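PTS system, IIabc component (Clostridium difficile, PDB 3IPJ) is probably a membrane-bound sugar phosphotransferase that phosphorylates trehalose or a related sugar during its uptake, represented here by its cytoplasmic EIIB domain. Local coordinates at residues I65-G68 with T69-N73. Numbering follows the deposited sequence.
Sequences IILG and TGIVN
The backbones of Gly-68 and Val-72 meet across the turn that leads from strand 62-66 into helix 71-79. Residues 67-70 link the strand to the helix, and a bond from Val-72 N to Gly-68 O closes the turn. Its length is 3.0 Å between Val-72 N and Gly-68 O, with an N-H...O angle of 152°. The nitrogen lies nearly in line with the Gly-68 carbonyl, at a C=O...N angle of 165°. Inside the turn, Ile-71 N makes a weak bond to Thr-69 O. Gly-70 is the N-cap residue. Its phi is positive, which favours glycine. Gly-68 also has positive phi, with backbone angles that suit glycine.

This strand-to-helix turn belongs to the EIIB domain, which has a four-stranded antiparallel sheet with helices. The turn lies beside the loop between strands 22-27 and 31-36, and Thr-30 of that loop is hydrogen-bonded to the backbone of Leu-67 and Gly-68. The loop also holds Cys-28, the predicted phosphocysteine. The Val-72 side chain is about 6 Å from that of Cys-28, so the start of the helix borders the probable active site.

The CB of Leu-67 is directed at the helix start. It packs 4.1 Å from Val-72 CB and 4.3 Å from Ile-71 CG2. Beyond CB the side chain turns back from the helix towards the sheet, where it touches Leu-32 of strand 31-36; Leu-67 CD1 stays 4.2 Å from Val-72 CA. Val-72 CG1 sits between its own backbone N and carbonyl carbon (chi1 63°). This brings the methyl to 3.2 Å from Gly-68 O, a close approach beside the hydrogen bond. Val-72 also touches His-27. Ile-71 CB meets the Leu-67 carbonyl at 3.6 Å from its O. Both CG1 and CG2 stay near that oxygen, while CD1 runs out from the contact. The isoleucine side chain also touches Glu-52.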
ATOM      1  N   ILE A  65       4.807   3.626   2.261  1.00  8.73           N
ATOM      2  CA  ILE A  65       5.699   2.501   2.243  1.00  8.99           C
ATOM      3  C   ILE A  65       6.535   2.654   1.014  1.00  9.78           C
ATOM      4  O   ILE A  65       5.998   2.654  -0.100  1.00 10.64           O
ATOM      5  CB  ILE A  65       4.908   1.224   2.102  1.00  8.61           C
ATOM      6  CG1 ILE A  65       3.955   1.117   3.320  1.00 11.94           C
ATOM      7  CG2 ILE A  65       5.822   0.027   1.910  1.00 10.87           C
ATOM      8  CD1 ILE A  65       2.554   1.427   2.974  1.00 14.48           C
ATOM      9  N   ILE A  66       7.848   2.823   1.200  1.00  9.11           N
ATOM     10  CA  ILE A  66       8.724   3.053   0.047  1.00  9.97           C
ATOM     11  C   ILE A  66       9.051   1.689  -0.583  1.00  9.48           C
ATOM     12  O   ILE A  66       9.654   0.828   0.071  1.00  9.30           O
ATOM     13  CB  ILE A  66      10.039   3.729   0.396  1.00 10.67           C
ATOM     14  CG1 ILE A  66       9.826   4.920   1.355  1.00 11.22           C
ATOM     15  CG2 ILE A  66      10.744   4.139  -0.907  1.00  8.87           C
ATOM     16  CD1 ILE A  66      11.173   5.521   1.913  1.00 11.37           C
ATOM     17  N   LEU A  67       8.630   1.494  -1.838  1.00  9.26           N
ATOM     18  CA  LEU A  67       8.873   0.239  -2.560  1.00 10.08           C
ATOM     19  C   LEU A  67       9.840   0.425  -3.756  1.00  9.91           C
ATOM     20  O   LEU A  67      10.460  -0.555  -4.208  1.00 10.23           O
ATOM     21  CB  LEU A  67       7.516  -0.335  -3.036  1.00 10.05           C
ATOM     22  CG  LEU A  67       6.683  -0.887  -1.885  1.00  8.69           C
ATOM     23  CD1 LEU A  67       5.301  -1.056  -2.352  1.00 10.15           C
ATOM     24  CD2 LEU A  67       7.210  -2.271  -1.474  1.00  7.67           C
ATOM     25  N   GLY A  68       9.998   1.648  -4.250  1.00 10.26           N
ATOM     26  CA  GLY A  68      10.888   1.880  -5.378  1.00 11.92           C
ATOM     27  C   GLY A  68      10.077   1.868  -6.670  1.00 13.16           C
ATOM     28  O   GLY A  68       8.928   1.372  -6.734  1.00 12.74           O
ATOM     29  N   THR A  69      10.644   2.432  -7.726  1.00 13.43           N
ATOM     30  CA  THR A  69       9.947   2.416  -9.014  1.00 13.97           C
ATOM     31  C   THR A  69       9.651   0.983  -9.521  1.00 13.73           C
ATOM     32  O   THR A  69      10.424   0.008  -9.250  1.00 12.69           O
ATOM     33  CB  THR A  69      10.761   3.142 -10.084  1.00 14.65           C
ATOM     34  OG1 THR A  69      11.992   2.429 -10.276  1.00 13.73           O
ATOM     35  CG2 THR A  69      11.008   4.597  -9.667  1.00 15.90           C
ATOM     36  N   GLY A  70       8.574   0.871 -10.296  1.00 12.65           N
ATOM     37  CA  GLY A  70       8.155  -0.385 -10.891  1.00 10.81           C
ATOM     38  C   GLY A  70       7.627  -1.376  -9.859  1.00 13.68           C
ATOM     39  O   GLY A  70       6.527  -1.931 -10.053  1.00 16.45           O
ATOM     40  N   ILE A  71       8.375  -1.636  -8.772  1.00 11.34           N
ATOM     41  CA  ILE A  71       7.858  -2.502  -7.701  1.00 11.24           C
ATOM     42  C   ILE A  71       6.585  -1.854  -7.089  1.00 10.59           C
ATOM     43  O   ILE A  71       5.628  -2.574  -6.806  1.00 10.39           O
ATOM     44  CB  ILE A  71       8.946  -2.802  -6.607  1.00 11.92           C
ATOM     45  CG1 ILE A  71      10.247  -3.362  -7.212  1.00 15.27           C
ATOM     46  CG2 ILE A  71       8.380  -3.702  -5.491  1.00 12.80           C
ATOM     47  CD1 ILE A  71      10.107  -4.587  -7.966  1.00 15.94           C
ATOM     48  N   VAL A  72       6.563  -0.512  -6.913  1.00 10.19           N
ATOM     49  CA  VAL A  72       5.387   0.131  -6.346  1.00 11.59           C
ATOM     50  C   VAL A  72       4.099  -0.115  -7.197  1.00 12.09           C
ATOM     51  O   VAL A  72       3.021  -0.349  -6.637  1.00 11.07           O
ATOM     52  CB  VAL A  72       5.642   1.662  -6.054  1.00 10.68           C
ATOM     53  CG1 VAL A  72       5.914   2.410  -7.326  1.00 10.35           C
ATOM     54  CG2 VAL A  72       4.411   2.281  -5.303  1.00 10.77           C
ATOM     55  N   ASN A  73       4.200  -0.067  -8.539  1.00 10.89           N
ATOM     56  CA  ASN A  73       3.032  -0.272  -9.442  1.00  9.65           C
ATOM     57  C   ASN A  73       2.503  -1.676  -9.428  1.00 11.79           C
ATOM     58  O   ASN A  73       1.296  -1.854  -9.538  1.00 11.91           O
ATOM     59  CB  ASN A  73       3.436   0.047 -10.881  1.00  9.28           C
ATOM     60  CG  ASN A  73       3.978   1.455 -11.029  1.00 12.38           C
ATOM     61  OD1 ASN A  73       3.236   2.373 -11.374  1.00 18.65           O
ATOM     62  ND2 ASN A  73       5.254   1.638 -10.755  1.00 10.64           N
TER